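O-ureido-L-serine synthase (Streptomyces lavendulae, PDB 3X44) catalyses the pyridoxal-phosphate-dependent addition of hydroxyurea to O-acetyl-L-serine, giving O-ureido-L-serine for biosynthesis of the antibiotic D-cycloserine. Local coordinates at residues Ser6-Ile11 / Ala82-Tyr87; Val42-Ala47 / Leu78-Ala83. The protein carries 1 engineered substitution. One frame throughout, in Å; residues are numbered along the deposited sequence.

How the contacts relate
Both contacts use helix 73-85, whose inner turns serve contact 2 and whose C-terminal turn serves contact 1; Ala82 and Ala83 belong to both. Contact 2, between two helices near the cofactor site, is wholly buried, whereas contact 1, with the N-terminal 3-10 turn, lies farther out and is only partly buried. Their centres are about 8 Å apart, and they join directly: Leu8 CD2 packs on Val81 CA at 4.1 Å, and Ile11 CD1 on Met80 CE at 4.3 Å. Contact 1 pairs a leucine with an alanine and the aliphatic part of an arginine; contact 2 combines alanine-centred packing with a methionine methyl against a buried carboxylate.

Contact 1 (Ser6-Ile11 / Ala82-Tyr87); sequences SILDTI and AAARGY
Leu8 reaches from the 3-10 turn 7-10 to the last turn of helix 73-85, where its two methyl branches divide between neighbouring residues. CD2 rests on Ala84 CB at 3.8 Å, while CD1 turns to the aliphatic part of Arg85 and meets its CG at 3.5 Å. The leucine CG stands beside its backbone N, anti to the carbonyl carbon (chi1 -50°), which extends the fork toward the helix. Ala84 directs its CB toward the turn, and Ile7 adds a looser touch, its CG2 4.3 Å from the same CB.

Arg85 contributes its aliphatic chain, and its charged end turns to another partner. The chain bends at chi3 (87°), and Leu8 CD1 comes to the edge of the guanidinium, close to its plane, 4.1 Å from Arg85 NH1. The charged end itself is held by a salt bridge from NH2 to Glu55 on helix 43-56.

The turn carrying Leu8 is braced internally. Ser6 OG accepts from Leu8 N at 3.1 Å, forming an ST turn that ties down the start of the 3-10 segment, and Asp9 OD2 receives Ser6 N from above the carboxylate plane. Ile7 O takes two bonds from Thr10, one from its N and one from OG1, the latter at 2.7 Å.

Helix 73-85 links the neighbouring parallel strands 65-70 and 88-94 in a beta-alpha-beta crossover, and the N-terminal turn packs on its C-terminal end, with helix 43-56 flanking Arg85 and a second subunit covering Ile7 and Ala84 through its Glu258.

Contact 2 (Val42-Ala47 / Leu78-Ala83); sequences VADRLA and LAMVAA. Engineered in segment 42-47: Ala43 (natural residue Lys).
Ala47 carries the apolar part of this contact, its methyl directed at helix 73-85 one turn along from the cofactor-lysine position, Ala43, which is engineered here. Ala47 CB lies 3.7 Å from Leu78 N and 3.8 Å from Val81 CG2, and meets Leu78 CG at 4.0 Å. It therefore sits between two side chains one helical turn apart and rests partly on backbone. The CA atoms of Ala47 and Leu78 are 5.0 Å apart, an approach the small alanine allows; the axes of the short segments 43-47 and 78-83 come within 9.2 Å and cross at -50°. Val81 presents CG2 because that branch lies beside its own N, with CG1 anti to it (chi1 168°).

The second kind of contact joins Asp44 and Met80, whose side chains meet at nearly a right angle. The bend at the thioether (chi3 51°) lays Met80 CE over the face of the Asp44 carboxylate, 3.5 Å from OD1. That oxygen also accepts a hydrogen bond from Gly39 N.

Apolar packing at Ala47 joins two helices of the type II PLP-enzyme fold that begin near the cofactor, at Ala43 and Asn73; Gly39 N would help to offset the charge of a carboxylate buried against a methyl.

Contact 1 (Ser6-Ile11 / Ala82-Tyr87)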
loop_
_atom_site.group_PDB
_atom_site.type_symbol
_atom_site.label_atom_id
_atom_site.label_comp_id
_atom_site.label_asym_id
_atom_site.label_seq_id
_atom_site.Cartn_x
_atom_site.Cartn_y
_atom_site.Cartn_z
ATOM N N SER A 6 -16.196 -1.632 -1.429
ATOM C CA SER A 6 -16.799 -0.735 -2.407
ATOM C C SER A 6 -15.741 -0.052 -3.252
ATOM O O SER A 6 -14.605 0.125 -2.817
ATOM C CB SER A 6 -17.646 0.331 -1.703
ATOM O OG SER A 6 -18.061 1.345 -2.607
ATOM N N ILE A 7 -16.132 0.335 -4.460
ATOM C CA ILE A 7 -15.234 1.026 -5.380
ATOM C C ILE A 7 -14.847 2.380 -4.778
ATOM O O ILE A 7 -13.774 2.923 -5.058
ATOM C CB ILE A 7 -15.913 1.235 -6.763
ATOM C CG1 ILE A 7 -14.928 1.891 -7.738
ATOM C CG2 ILE A 7 -17.161 2.097 -6.617
ATOM C CD1 ILE A 7 -13.833 0.950 -8.220
ATOM N N LEU A 8 -15.716 2.913 -3.922
ATOM C CA LEU A 8 -15.447 4.205 -3.289
ATOM C C LEU A 8 -14.310 4.111 -2.272
ATOM O O LEU A 8 -13.796 5.133 -1.812
ATOM C CB LEU A 8 -16.707 4.741 -2.600
ATOM C CG LEU A 8 -18.021 4.790 -3.393
ATOM C CD1 LEU A 8 -19.084 5.525 -2.571
ATOM C CD2 LEU A 8 -17.807 5.476 -4.736
ATOM N N ASP A 9 -13.919 2.888 -1.915
ATOM C CA ASP A 9 -12.843 2.703 -0.945
ATOM C C ASP A 9 -11.470 2.817 -1.614
ATOM O O ASP A 9 -10.435 2.700 -0.957
ATOM C CB ASP A 9 -12.978 1.340 -0.244
ATOM C CG ASP A 9 -14.269 1.221 0.555
ATOM O OD1 ASP A 9 -14.774 2.258 1.035
ATOM O OD2 ASP A 9 -14.787 0.092 0.697
ATOM N N THR A 10 -11.472 3.052 -2.924
ATOM C CA THR A 10 -10.226 3.194 -3.672
ATOM C C THR A 10 -9.964 4.659 -3.970
ATOM O O THR A 10 -9.009 4.999 -4.661
ATOM C CB THR A 10 -10.267 2.434 -5.012
ATOM O OG1 THR A 10 -11.176 3.088 -5.907
ATOM C CG2 THR A 10 -10.704 0.990 -4.793
ATOM N N ILE A 11 -10.824 5.527 -3.448
ATOM C CA ILE A 11 -10.662 6.955 -3.663
ATOM C C ILE A 11 -9.507 7.509 -2.820
ATOM O O ILE A 11 -9.358 7.172 -1.643
ATOM C CB ILE A 11 -11.972 7.716 -3.327
ATOM C CG1 ILE A 11 -12.992 7.500 -4.451
ATOM C CG2 ILE A 11 -11.685 9.204 -3.130
ATOM C CD1 ILE A 11 -14.380 8.040 -4.160
ATOM N N ALA A 82 -23.123 8.509 -6.478
ATOM C CA ALA A 82 -24.564 8.290 -6.436
ATOM C C ALA A 82 -24.902 6.881 -6.929
ATOM O O ALA A 82 -25.691 6.169 -6.303
ATOM C CB ALA A 82 -25.273 9.340 -7.285
ATOM N N ALA A 83 -24.288 6.478 -8.040
ATOM C CA ALA A 83 -24.535 5.155 -8.600
ATOM C C ALA A 83 -24.090 4.065 -7.629
ATOM O O ALA A 83 -24.724 3.025 -7.518
ATOM C CB ALA A 83 -23.804 4.999 -9.938
ATOM N N ALA A 84 -23.006 4.315 -6.912
ATOM C CA ALA A 84 -22.500 3.329 -5.968
ATOM C C ALA A 84 -23.283 3.285 -4.658
ATOM O O ALA A 84 -23.509 2.211 -4.092
ATOM C CB ALA A 84 -21.032 3.600 -5.675
ATOM N N ARG A 85 -23.714 4.448 -4.188
ATOM C CA ARG A 85 -24.411 4.528 -2.917
ATOM C C ARG A 85 -25.940 4.527 -2.940
ATOM O O ARG A 85 -26.573 4.568 -1.881
ATOM C CB ARG A 85 -23.889 5.742 -2.145
ATOM C CG ARG A 85 -22.475 5.540 -1.633
ATOM C CD ARG A 85 -21.978 6.726 -0.815
ATOM N NE ARG A 85 -22.345 6.620 0.598
ATOM C CZ ARG A 85 -21.757 5.814 1.474
ATOM N NH1 ARG A 85 -20.758 5.023 1.099
ATOM N NH2 ARG A 85 -22.169 5.798 2.734
ATOM N N GLY A 86 -26.527 4.466 -4.131
ATOM C CA GLY A 86 -27.976 4.440 -4.240
ATOM C C GLY A 86 -28.661 5.795 -4.247
ATOM O O GLY A 86 -29.712 5.965 -3.629
ATOM N N TYR A 87 -28.073 6.760 -4.946
ATOM C CA TYR A 87 -28.652 8.094 -5.043
ATOM C C TYR A 87 -28.944 8.452 -6.497
ATOM O O TYR A 87 -28.539 7.742 -7.425
ATOM C CB TYR A 87 -27.697 9.142 -4.459
ATOM C CG TYR A 87 -27.480 9.019 -2.970
ATOM C CD1 TYR A 87 -28.544 9.153 -2.080
ATOM C CD2 TYR A 87 -26.213 8.742 -2.454
ATOM C CE1 TYR A 87 -28.351 9.014 -0.705
ATOM C CE2 TYR A 87 -26.014 8.602 -1.084
ATOM C CZ TYR A 87 -27.087 8.736 -0.217
ATOM O OH TYR A 87 -26.900 8.591 1.138
#

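Contact 2 (Val42-Ala47 / Leu78-Ala83)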
loop_
_atom_site.group_PDB
_atom_site.type_symbol
_atom_site.label_atom_id
_atom_site.label_comp_id
_atom_site.label_asym_id
_atom_site.label_seq_id
_atom_site.Cartn_x
_atom_site.Cartn_y
_atom_site.Cartn_z
ATOM N N VAL A 42 -9.488 14.273 -9.431
ATOM C CA VAL A 42 -9.479 14.729 -8.049
ATOM C C VAL A 42 -10.894 14.994 -7.511
ATOM O O VAL A 42 -11.115 15.015 -6.301
ATOM C CB VAL A 42 -8.630 16.020 -7.936
ATOM C CG1 VAL A 42 -9.287 17.124 -8.718
ATOM C CG2 VAL A 42 -8.429 16.416 -6.477
ATOM N N ALA A 43 -11.853 15.180 -8.413
ATOM C CA ALA A 43 -13.234 15.460 -8.023
ATOM C C ALA A 43 -13.825 14.372 -7.135
ATOM O O ALA A 43 -14.765 14.614 -6.383
ATOM C CB ALA A 43 -14.099 15.645 -9.275
ATOM N N ASP A 44 -13.271 13.169 -7.232
ATOM C CA ASP A 44 -13.745 12.043 -6.440
ATOM C C ASP A 44 -13.661 12.318 -4.934
ATOM O O ASP A 44 -14.505 11.856 -4.158
ATOM C CB ASP A 44 -12.913 10.801 -6.747
ATOM C CG ASP A 44 -13.325 10.109 -8.032
ATOM O OD1 ASP A 44 -12.933 8.939 -8.196
ATOM O OD2 ASP A 44 -14.021 10.711 -8.876
ATOM N N ARG A 45 -12.634 13.058 -4.522
ATOM C CA ARG A 45 -12.443 13.365 -3.109
ATOM C C ARG A 45 -13.560 14.245 -2.559
ATOM O O ARG A 45 -14.036 14.040 -1.444
ATOM C CB ARG A 45 -11.093 14.051 -2.895
ATOM C CG ARG A 45 -9.885 13.191 -3.256
ATOM C CD ARG A 45 -8.621 14.038 -3.320
ATOM N NE ARG A 45 -7.473 13.303 -3.846
ATOM C CZ ARG A 45 -6.601 12.640 -3.091
ATOM N NH1 ARG A 45 -6.747 12.618 -1.772
ATOM N NH2 ARG A 45 -5.578 12.003 -3.657
ATOM N N LEU A 46 -13.970 15.225 -3.351
ATOM C CA LEU A 46 -15.028 16.135 -2.957
ATOM C C LEU A 46 -16.376 15.415 -2.958
ATOM O O LEU A 46 -17.145 15.522 -2.005
ATOM C CB LEU A 46 -15.063 17.320 -3.925
ATOM C CG LEU A 46 -16.144 18.393 -3.789
ATOM C CD1 LEU A 46 -15.644 19.675 -4.437
ATOM C CD2 LEU A 46 -17.430 17.936 -4.460
ATOM N N ALA A 47 -16.650 14.675 -4.031
ATOM C CA ALA A 47 -17.910 13.957 -4.164
ATOM C C ALA A 47 -18.191 13.033 -2.989
ATOM O O ALA A 47 -19.293 13.034 -2.445
ATOM C CB ALA A 47 -17.926 13.170 -5.465
ATOM N N LEU A 78 -19.796 12.837 -8.592
ATOM C CA LEU A 78 -21.039 12.735 -7.833
ATOM C C LEU A 78 -21.915 11.658 -8.471
ATOM O O LEU A 78 -22.574 10.885 -7.776
ATOM C CB LEU A 78 -21.766 14.083 -7.801
ATOM C CG LEU A 78 -21.272 14.981 -6.656
ATOM C CD1 LEU A 78 -21.696 16.419 -6.847
ATOM C CD2 LEU A 78 -21.808 14.432 -5.346
ATOM N N ALA A 79 -21.890 11.591 -9.798
ATOM C CA ALA A 79 -22.672 10.590 -10.511
ATOM C C ALA A 79 -22.200 9.214 -10.070
ATOM O O ALA A 79 -23.007 8.343 -9.740
ATOM C CB ALA A 79 -22.491 10.752 -12.013
ATOM N N MET A 80 -20.881 9.032 -10.056
ATOM C CA MET A 80 -20.271 7.769 -9.652
ATOM C C MET A 80 -20.597 7.387 -8.207
ATOM O O MET A 80 -20.915 6.231 -7.920
ATOM C CB MET A 80 -18.757 7.844 -9.831
ATOM C CG MET A 80 -18.050 6.519 -9.636
ATOM S SD MET A 80 -16.298 6.712 -9.343
ATOM C CE MET A 80 -16.248 7.927 -8.022
ATOM N N VAL A 81 -20.496 8.351 -7.295
ATOM C CA VAL A 81 -20.803 8.092 -5.893
ATOM C C VAL A 81 -22.293 7.758 -5.767
ATOM O O VAL A 81 -22.680 6.832 -5.053
ATOM C CB VAL A 81 -20.485 9.322 -5.005
ATOM C CG1 VAL A 81 -21.087 9.136 -3.623
ATOM C CG2 VAL A 81 -18.973 9.527 -4.903
ATOM N N ALA A 82 -23.123 8.509 -6.478
ATOM C CA ALA A 82 -24.564 8.290 -6.436
ATOM C C ALA A 82 -24.902 6.881 -6.929
ATOM O O ALA A 82 -25.691 6.169 -6.303
ATOM C CB ALA A 82 -25.273 9.340 -7.285
ATOM N N ALA A 83 -24.288 6.478 -8.040
ATOM C CA ALA A 83 -24.535 5.155 -8.600
ATOM C C ALA A 83 -24.090 4.065 -7.629
ATOM O O ALA A 83 -24.724 3.025 -7.518
ATOM C CB ALA A 83 -23.804 4.999 -9.938
#